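Local coordinates for protein decaprenyl diphosphate synthase (Rhodobacter capsulatus, PDB 3MZV) that probably makes a long all-trans polyprenyl diphosphate, precursor of the isoprenoid quinone side chain, by adding isopentenyl diphosphate units to farnesyl diphosphate with magnesium, at residues 264-269 against 275-280; 249-254 against 291-296; 19-24 against 60-65. One frame throughout, in Å; residues are numbered along the deposited sequence.

Interaction 1. Residues 264-269 against 275-280; sequences WKRVIE and DGDLEH
Arg266 and Asp277 meet head-on in a two-pronged salt bridge, each nitrogen at the end of the guanidinium taking one carboxylate oxygen. NH1 of Arg266 gives the straighter bond, to OD1 of Asp277 at 2.9 Å with 168° at the hydrogen, and OD1 lies in the guanidinium plane. NH2 reaches OD2 of Asp277 at 2.7 Å, but here the oxygen is tilted out of that plane. Both oxygens are met on their syn sides, although the two flat groups are twisted 48° apart rather than lying coplanar. The Arg266 chain leaves its helix with CG opposite the backbone N (chi1 179°) and bends further out, at chi3. The two partners sit on helices 258-270 and 277-287, which follow each other in the chain and run in roughly opposite directions, so the charge pair clasps a helical hairpin in the all-alpha polyprenyl synthase fold, far from the chain's centre. OD2 also accepts the backbone N-H of Gln274, and a weak bond runs from Arg266 NH2 to Asp272 O; both tie the bridge to the connecting loop. Van der Waals contact comes from Val267. Its CG1 methyl lies 3.7 Å above one guanidinium face, offset toward the rim, and touches OD2 of Asp277 at 3.5 Å, while Phe240 also packs on this valine. A leucine in place of Arg266 would probably leave the buried Asp277 carboxylate without its positive mate, held mainly by the backbone N-H of Gln274.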
loop_
_atom_site.group_PDB
_atom_site.type_symbol
_atom_site.label_atom_id
_atom_site.label_comp_id
_atom_site.label_asym_id
_atom_site.label_seq_id
_atom_site.Cartn_x
_atom_site.Cartn_y
_atom_site.Cartn_z
ATOM N N TRP B 264 -24.896 -10.846 -24.699
ATOM C CA TRP B 264 -23.854 -10.134 -23.938
ATOM C C TRP B 264 -24.423 -9.478 -22.676
ATOM O O TRP B 264 -23.786 -9.499 -21.613
ATOM C CB TRP B 264 -23.113 -9.092 -24.788
ATOM C CG TRP B 264 -22.316 -9.721 -25.868
ATOM C CD1 TRP B 264 -22.523 -9.584 -27.180
ATOM C CD2 TRP B 264 -21.171 -10.589 -25.727
ATOM N NE1 TRP B 264 -21.626 -10.328 -27.896
ATOM C CE2 TRP B 264 -20.757 -10.935 -27.029
ATOM C CE3 TRP B 264 -20.445 -11.089 -24.627
ATOM C CZ2 TRP B 264 -19.679 -11.764 -27.273
ATOM C CZ3 TRP B 264 -19.368 -11.895 -24.856
ATOM C CH2 TRP B 264 -18.995 -12.264 -26.176
ATOM N N LYS B 265 -25.619 -8.923 -22.773
ATOM C CA LYS B 265 -26.284 -8.327 -21.632
ATOM C C LYS B 265 -26.507 -9.361 -20.506
ATOM O O LYS B 265 -26.212 -9.094 -19.303
ATOM C CB LYS B 265 -27.616 -7.745 -22.075
ATOM C CG LYS B 265 -28.076 -6.522 -21.353
ATOM C CD LYS B 265 -29.328 -5.865 -22.052
ATOM C CE LYS B 265 -28.986 -5.279 -23.477
ATOM N NZ LYS B 265 -28.805 -3.763 -23.481
ATOM N N ARG B 266 -27.004 -10.528 -20.908
ATOM C CA ARG B 266 -27.251 -11.642 -20.017
ATOM C C ARG B 266 -25.997 -12.064 -19.281
ATOM O O ARG B 266 -25.979 -12.051 -18.051
ATOM C CB ARG B 266 -27.854 -12.859 -20.768
ATOM C CG ARG B 266 -28.103 -14.062 -19.901
ATOM C CD ARG B 266 -28.970 -15.089 -20.571
ATOM N NE ARG B 266 -28.264 -15.789 -21.649
ATOM C CZ ARG B 266 -27.375 -16.759 -21.467
ATOM N NH1 ARG B 266 -26.833 -17.353 -22.519
ATOM N NH2 ARG B 266 -27.035 -17.158 -20.227
ATOM N N VAL B 267 -24.952 -12.397 -20.013
ATOM C CA VAL B 267 -23.792 -13.024 -19.437
ATOM C C VAL B 267 -22.792 -12.027 -18.820
ATOM O O VAL B 267 -22.069 -12.398 -17.899
ATOM C CB VAL B 267 -23.022 -13.999 -20.436
ATOM C CG1 VAL B 267 -23.902 -15.138 -20.966
ATOM C CG2 VAL B 267 -22.398 -13.251 -21.571
ATOM N N ILE B 268 -22.756 -10.786 -19.301
ATOM C CA ILE B 268 -21.809 -9.758 -18.822
ATOM C C ILE B 268 -22.467 -8.782 -17.823
ATOM O O ILE B 268 -22.010 -8.659 -16.684
ATOM C CB ILE B 268 -21.169 -8.953 -19.981
ATOM C CG1 ILE B 268 -20.242 -9.826 -20.839
ATOM C CG2 ILE B 268 -20.349 -7.749 -19.446
ATOM C CD1 ILE B 268 -19.218 -10.652 -20.068
ATOM N N GLU B 269 -23.530 -8.105 -18.258
ATOM C CA GLU B 269 -24.251 -7.139 -17.405
ATOM C C GLU B 269 -24.989 -7.786 -16.247
ATOM O O GLU B 269 -24.773 -7.415 -15.081
ATOM C CB GLU B 269 -25.300 -6.405 -18.201
ATOM C CG GLU B 269 -24.921 -5.084 -18.747
ATOM C CD GLU B 269 -26.162 -4.239 -19.002
ATOM O OE1 GLU B 269 -27.101 -4.311 -18.192
ATOM O OE2 GLU B 269 -26.223 -3.527 -20.015
ATOM N N ASP B 275 -24.017 -23.175 -18.240
ATOM C CA ASP B 275 -23.095 -24.064 -18.951
ATOM C C ASP B 275 -23.171 -23.879 -20.438
ATOM O O ASP B 275 -24.257 -23.796 -21.015
ATOM C CB ASP B 275 -23.329 -25.517 -18.577
ATOM C CG ASP B 275 -22.796 -25.813 -17.218
ATOM O OD1 ASP B 275 -21.554 -25.916 -17.086
ATOM O OD2 ASP B 275 -23.612 -25.893 -16.279
ATOM N N GLY B 276 -21.994 -23.778 -21.055
ATOM C CA GLY B 276 -21.896 -23.560 -22.485
ATOM C C GLY B 276 -21.702 -22.091 -22.882
ATOM O O GLY B 276 -21.297 -21.811 -24.002
ATOM N N ASP B 277 -21.978 -21.161 -21.975
ATOM C CA ASP B 277 -21.941 -19.734 -22.294
ATOM C C ASP B 277 -20.544 -19.205 -22.670
ATOM O O ASP B 277 -20.411 -18.388 -23.591
ATOM C CB ASP B 277 -22.567 -18.906 -21.179
ATOM C CG ASP B 277 -24.071 -18.885 -21.248
ATOM O OD1 ASP B 277 -24.653 -19.204 -22.315
ATOM O OD2 ASP B 277 -24.680 -18.461 -20.253
ATOM N N LEU B 278 -19.488 -19.665 -22.005
ATOM C CA LEU B 278 -18.147 -19.328 -22.489
ATOM C C LEU B 278 -17.924 -19.726 -23.956
ATOM O O LEU B 278 -17.382 -18.940 -24.751
ATOM C CB LEU B 278 -17.041 -19.934 -21.600
ATOM C CG LEU B 278 -15.593 -19.767 -22.069
ATOM C CD1 LEU B 278 -15.189 -18.292 -22.213
ATOM C CD2 LEU B 278 -14.634 -20.473 -21.076
ATOM N N GLU B 279 -18.319 -20.931 -24.304
ATOM C CA GLU B 279 -18.145 -21.414 -25.679
ATOM C C GLU B 279 -19.009 -20.619 -26.645
ATOM O O GLU B 279 -18.565 -20.311 -27.742
ATOM C CB GLU B 279 -18.398 -22.898 -25.795
ATOM C CG GLU B 279 -17.400 -23.722 -24.911
ATOM C CD GLU B 279 -17.837 -23.927 -23.436
ATOM O OE1 GLU B 279 -18.566 -23.104 -22.826
ATOM O OE2 GLU B 279 -17.413 -24.961 -22.862
ATOM N N HIS B 280 -20.213 -20.247 -26.207
ATOM C CA HIS B 280 -21.067 -19.382 -27.025
ATOM C C HIS B 280 -20.387 -18.055 -27.235
ATOM O O HIS B 280 -20.439 -17.515 -28.326
ATOM C CB HIS B 280 -22.435 -19.156 -26.389
ATOM C CG HIS B 280 -23.307 -20.373 -26.375
ATOM N ND1 HIS B 280 -23.592 -21.094 -27.514
ATOM C CD2 HIS B 280 -23.995 -20.968 -25.371
ATOM C CE1 HIS B 280 -24.386 -22.104 -27.210
ATOM N NE2 HIS B 280 -24.654 -22.050 -25.918
#

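Interaction 2. Residues 249-254 against 291-296; sequences VIKAVA and LEATRL
The aliphatic stem of Lys251 lies against the methyl group of Ala293, and this is the close part of the contact between the two segments. CD of Lys251 is 3.6 Å from CB of Ala293, and CE of the same lysine follows at 3.8 Å, so two neighbouring methylenes share one methyl. The chain is extended through its middle torsions, which carries it straight across the gap between backbones whose nearest CA atoms, those of Lys251 and Ala293, stand 8.3 Å apart. A bend at the last torsion (chi4 -66°) then turns the ammonium off the line of the stem, and NZ forms a salt bridge with Glu169. The charge is thus spent on a third helix, and what reaches helix 290-308 is hydrocarbon. In the all-alpha polyprenyl synthase fold this joins the short helix 247-254 to the long helix 290-308. Looser by far is the approach to Thr294, whose OG1 is 4.5 Å from CD of Lys251, a grazing distance with no hydrogen bond between them. That hydroxyl bonds instead to the carbonyl of Thr290, one turn back, while the buried threonine packs on Ile218 and Leu222 and on Met247 and Pro248. The partly exposed side of the second helix turns from the lysine altogether: Glu292 and Arg295 pair there along their own helix, NE of Arg295 to OE1 of Glu292 at 3.1 Å, with Glu292 at the edge of the guanidinium and the bond leaving OE1 28° out of the carboxylate plane. OE1 is also in a salt bridge with Lys228, and NH2 of Arg295 bonds to Val332 O.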
loop_
_atom_site.group_PDB
_atom_site.type_symbol
_atom_site.label_atom_id
_atom_site.label_comp_id
_atom_site.label_asym_id
_atom_site.label_seq_id
_atom_site.Cartn_x
_atom_site.Cartn_y
_atom_site.Cartn_z
ATOM N N VAL B 249 -14.003 -9.123 -25.977
ATOM C CA VAL B 249 -15.413 -8.884 -25.664
ATOM C C VAL B 249 -15.872 -7.571 -26.196
ATOM O O VAL B 249 -16.903 -7.505 -26.836
ATOM C CB VAL B 249 -15.702 -8.939 -24.157
ATOM C CG1 VAL B 249 -17.215 -8.674 -23.854
ATOM C CG2 VAL B 249 -15.235 -10.271 -23.575
ATOM N N ILE B 250 -15.136 -6.489 -25.898
ATOM C CA ILE B 250 -15.535 -5.142 -26.363
ATOM C C ILE B 250 -15.779 -5.125 -27.894
ATOM O O ILE B 250 -16.753 -4.562 -28.384
ATOM C CB ILE B 250 -14.431 -4.124 -26.014
ATOM C CG1 ILE B 250 -14.343 -3.952 -24.508
ATOM C CG2 ILE B 250 -14.666 -2.796 -26.733
ATOM C CD1 ILE B 250 -12.973 -3.291 -24.064
ATOM N N LYS B 251 -14.849 -5.710 -28.631
ATOM C CA LYS B 251 -14.961 -5.739 -30.098
ATOM C C LYS B 251 -16.191 -6.536 -30.551
ATOM O O LYS B 251 -16.839 -6.157 -31.495
ATOM C CB LYS B 251 -13.711 -6.328 -30.727
ATOM C CG LYS B 251 -12.516 -5.392 -30.723
ATOM C CD LYS B 251 -11.332 -6.014 -31.447
ATOM C CE LYS B 251 -10.083 -5.106 -31.468
ATOM N NZ LYS B 251 -10.311 -3.879 -32.272
ATOM N N ALA B 252 -16.534 -7.622 -29.869
ATOM C CA ALA B 252 -17.697 -8.433 -30.278
ATOM C C ALA B 252 -18.990 -7.662 -29.914
ATOM O O ALA B 252 -19.948 -7.640 -30.687
ATOM C CB ALA B 252 -17.627 -9.828 -29.622
ATOM N N VAL B 253 -19.008 -7.001 -28.763
ATOM C CA VAL B 253 -20.162 -6.254 -28.329
ATOM C C VAL B 253 -20.457 -5.107 -29.298
ATOM O O VAL B 253 -21.604 -4.876 -29.636
ATOM C CB VAL B 253 -20.021 -5.709 -26.906
ATOM C CG1 VAL B 253 -21.154 -4.650 -26.555
ATOM C CG2 VAL B 253 -20.029 -6.874 -25.897
ATOM N N ALA B 254 -19.415 -4.442 -29.774
ATOM C CA ALA B 254 -19.554 -3.360 -30.748
ATOM C C ALA B 254 -20.151 -3.812 -32.073
ATOM O O ALA B 254 -20.826 -3.027 -32.748
ATOM C CB ALA B 254 -18.155 -2.665 -30.980
ATOM N N LEU B 291 -10.947 -12.249 -31.930
ATOM C CA LEU B 291 -9.756 -12.902 -31.347
ATOM C C LEU B 291 -8.535 -12.635 -32.247
ATOM O O LEU B 291 -7.489 -12.227 -31.779
ATOM C CB LEU B 291 -10.040 -14.377 -31.114
ATOM C CG LEU B 291 -11.074 -14.573 -29.977
ATOM C CD1 LEU B 291 -11.524 -16.035 -29.959
ATOM C CD2 LEU B 291 -10.463 -14.162 -28.618
ATOM N N GLU B 292 -8.715 -12.755 -33.576
ATOM C CA GLU B 292 -7.660 -12.363 -34.509
ATOM C C GLU B 292 -7.376 -10.879 -34.387
ATOM O O GLU B 292 -6.237 -10.456 -34.395
ATOM C CB GLU B 292 -8.039 -12.747 -35.943
ATOM C CG GLU B 292 -6.972 -12.370 -37.004
ATOM C CD GLU B 292 -5.600 -13.011 -36.757
ATOM O OE1 GLU B 292 -5.467 -14.019 -36.045
ATOM O OE2 GLU B 292 -4.623 -12.511 -37.286
ATOM N N ALA B 293 -8.426 -10.069 -34.220
ATOM C CA ALA B 293 -8.239 -8.648 -34.091
ATOM C C ALA B 293 -7.424 -8.327 -32.832
ATOM O O ALA B 293 -6.572 -7.450 -32.846
ATOM C CB ALA B 293 -9.658 -7.916 -34.035
ATOM N N THR B 294 -7.675 -9.069 -31.740
ATOM C CA THR B 294 -6.919 -8.835 -30.500
ATOM C C THR B 294 -5.480 -9.290 -30.695
ATOM O O THR B 294 -4.580 -8.640 -30.217
ATOM C CB THR B 294 -7.605 -9.573 -29.331
ATOM O OG1 THR B 294 -8.960 -9.108 -29.232
ATOM C CG2 THR B 294 -6.844 -9.394 -28.008
ATOM N N ARG B 295 -5.270 -10.397 -31.394
ATOM C CA ARG B 295 -3.924 -10.854 -31.743
ATOM C C ARG B 295 -3.161 -9.744 -32.472
ATOM O O ARG B 295 -2.027 -9.412 -32.129
ATOM C CB ARG B 295 -3.979 -12.116 -32.577
ATOM C CG ARG B 295 -2.645 -12.790 -32.734
ATOM C CD ARG B 295 -2.762 -13.959 -33.652
ATOM N NE ARG B 295 -2.578 -13.544 -35.040
ATOM C CZ ARG B 295 -1.401 -13.324 -35.626
ATOM N NH1 ARG B 295 -1.372 -12.968 -36.897
ATOM N NH2 ARG B 295 -0.245 -13.479 -34.975
ATOM N N LEU B 296 -3.781 -9.174 -33.512
ATOM C CA LEU B 296 -3.190 -8.048 -34.214
ATOM C C LEU B 296 -2.850 -6.863 -33.321
ATOM O O LEU B 296 -1.819 -6.248 -33.509
ATOM C CB LEU B 296 -4.106 -7.546 -35.359
ATOM C CG LEU B 296 -4.321 -8.486 -36.546
ATOM C CD1 LEU B 296 -5.174 -7.754 -37.610
ATOM C CD2 LEU B 296 -3.036 -8.914 -37.119
#

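Interaction 3. Residues 19-24 against 60-65; sequences AEDMAA and LTLAAA
Leu62 sets its forked end against the CB of Asp21 and the CG and SD of Met22. One branch does most of the touching: CD1 of Leu62 lies 3.5 Å from SD of Met22 and 3.6 Å from CG of that methionine, and 3.7 Å from CB of Asp21. The other branch, CD2, meets Asp21 CB alone, at 3.9 Å. Leucine and methionine cross at a slant, the Met22 chain folding at chi2 and chi3 so that its sulfur, rather than its terminal methyl, faces the leucine. With CG anti to the carbonyl carbon (chi1 -62°) and an extended second torsion, Leu62 points its fork straight at the other helix. Asp21 offers only its methylene to this apolar contact; its buried carboxylate is directed to Arg66, with which OD2 forms a salt bridge, and more weakly to His75. Hydrocarbon and charge are thereby separated on one short side chain. The two segments run in broadly opposite directions, inclined to each other, and the arrangement belongs to the all-alpha fold of the FPP/GGPP synthase family, joining N-terminal helix 19-32 to helix 56-67.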
loop_
_atom_site.group_PDB
_atom_site.type_symbol
_atom_site.label_atom_id
_atom_site.label_comp_id
_atom_site.label_asym_id
_atom_site.label_seq_id
_atom_site.Cartn_x
_atom_site.Cartn_y
_atom_site.Cartn_z
ATOM N N ALA B 19 22.644 -12.074 -14.862
ATOM C CA ALA B 19 22.727 -13.048 -13.747
ATOM C C ALA B 19 23.284 -12.451 -12.495
ATOM O O ALA B 19 22.725 -12.588 -11.380
ATOM C CB ALA B 19 23.589 -14.283 -14.176
ATOM N N GLU B 20 24.392 -11.749 -12.656
ATOM C CA GLU B 20 25.064 -11.190 -11.506
ATOM C C GLU B 20 24.250 -10.098 -10.832
ATOM O O GLU B 20 24.180 -10.044 -9.604
ATOM C CB GLU B 20 26.395 -10.655 -11.936
ATOM C CG GLU B 20 27.092 -9.906 -10.899
ATOM C CD GLU B 20 28.575 -9.862 -11.128
ATOM O OE1 GLU B 20 29.041 -10.270 -12.212
ATOM O OE2 GLU B 20 29.272 -9.443 -10.193
ATOM N N ASP B 21 23.654 -9.209 -11.639
ATOM C CA ASP B 21 22.819 -8.144 -11.096
ATOM C C ASP B 21 21.561 -8.719 -10.439
ATOM O O ASP B 21 21.092 -8.202 -9.432
ATOM C CB ASP B 21 22.424 -7.184 -12.250
ATOM C CG ASP B 21 23.557 -6.182 -12.606
ATOM O OD1 ASP B 21 24.540 -6.051 -11.857
ATOM O OD2 ASP B 21 23.458 -5.510 -13.637
ATOM N N MET B 22 21.009 -9.767 -11.036
ATOM C CA MET B 22 19.734 -10.332 -10.556
ATOM C C MET B 22 20.001 -11.044 -9.219
ATOM O O MET B 22 19.117 -11.085 -8.360
ATOM C CB MET B 22 19.100 -11.287 -11.577
ATOM C CG MET B 22 18.121 -10.611 -12.593
ATOM S SD MET B 22 16.720 -9.677 -11.878
ATOM C CE MET B 22 16.252 -10.744 -10.528
ATOM N N ALA B 23 21.224 -11.571 -9.051
ATOM C CA ALA B 23 21.663 -12.128 -7.768
ATOM C C ALA B 23 21.668 -11.022 -6.711
ATOM O O ALA B 23 21.183 -11.222 -5.574
ATOM C CB ALA B 23 23.038 -12.748 -7.891
ATOM N N ALA B 24 22.209 -9.857 -7.070
ATOM C CA ALA B 24 22.237 -8.747 -6.148
ATOM C C ALA B 24 20.805 -8.255 -5.855
ATOM O O ALA B 24 20.505 -7.821 -4.748
ATOM C CB ALA B 24 23.138 -7.617 -6.711
ATOM N N LEU B 60 13.953 -5.619 -16.616
ATOM C CA LEU B 60 13.793 -4.475 -17.502
ATOM C C LEU B 60 14.580 -3.286 -16.948
ATOM O O LEU B 60 15.180 -2.524 -17.718
ATOM C CB LEU B 60 12.323 -4.105 -17.679
ATOM C CG LEU B 60 11.524 -4.935 -18.720
ATOM C CD1 LEU B 60 10.104 -4.395 -18.844
ATOM C CD2 LEU B 60 12.162 -4.904 -20.066
ATOM N N THR B 61 14.553 -3.118 -15.616
ATOM C CA THR B 61 15.297 -2.016 -15.002
ATOM C C THR B 61 16.787 -2.220 -15.137
ATOM O O THR B 61 17.515 -1.313 -15.554
ATOM C CB THR B 61 14.934 -1.889 -13.532
ATOM O OG1 THR B 61 13.580 -1.492 -13.440
ATOM C CG2 THR B 61 15.863 -0.871 -12.769
ATOM N N LEU B 62 17.261 -3.417 -14.767
ATOM C CA LEU B 62 18.681 -3.753 -14.898
ATOM C C LEU B 62 19.169 -3.584 -16.346
ATOM O O LEU B 62 20.214 -3.004 -16.571
ATOM C CB LEU B 62 18.925 -5.195 -14.485
ATOM C CG LEU B 62 18.591 -5.544 -13.030
ATOM C CD1 LEU B 62 18.800 -7.068 -12.857
ATOM C CD2 LEU B 62 19.412 -4.711 -12.053
ATOM N N ALA B 63 18.423 -4.144 -17.305
ATOM C CA ALA B 63 18.795 -4.070 -18.711
ATOM C C ALA B 63 18.879 -2.613 -19.210
ATOM O O ALA B 63 19.846 -2.237 -19.926
ATOM C CB ALA B 63 17.831 -4.925 -19.612
ATOM N N ALA B 64 17.899 -1.816 -18.846
ATOM C CA ALA B 64 17.877 -0.404 -19.251
ATOM C C ALA B 64 19.092 0.375 -18.680
ATOM O O ALA B 64 19.749 1.114 -19.429
ATOM C CB ALA B 64 16.552 0.290 -18.845
ATOM N N ALA B 65 19.400 0.175 -17.407
ATOM C CA ALA B 65 20.513 0.861 -16.784
ATOM C C ALA B 65 21.845 0.437 -17.453
ATOM O O ALA B 65 22.633 1.286 -17.851
ATOM C CB ALA B 65 20.544 0.594 -15.244
#

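How the interactions relate
From the N terminus, interaction 3 comes first, bringing helix 56-67 back onto helix 19-32 and closing a loop of 35 residues. It is complete long before the others begin, and it lies on the opposite side of the chain's centre, its own centre about 44 Å from that of interaction 1 and 36 Å from that of interaction 2. Interaction 2 opens next, at 249-254, and closes at 291-296; within its span interaction 1 opens and closes, pairing the two intervening helices, 258-270 and 277-287. These nested contacts, their centres 16 Å apart, also touch: the indole of Trp264 packs on Val249, Ala252 and Val253, so that this packing and the two contacts together tie four successive helices.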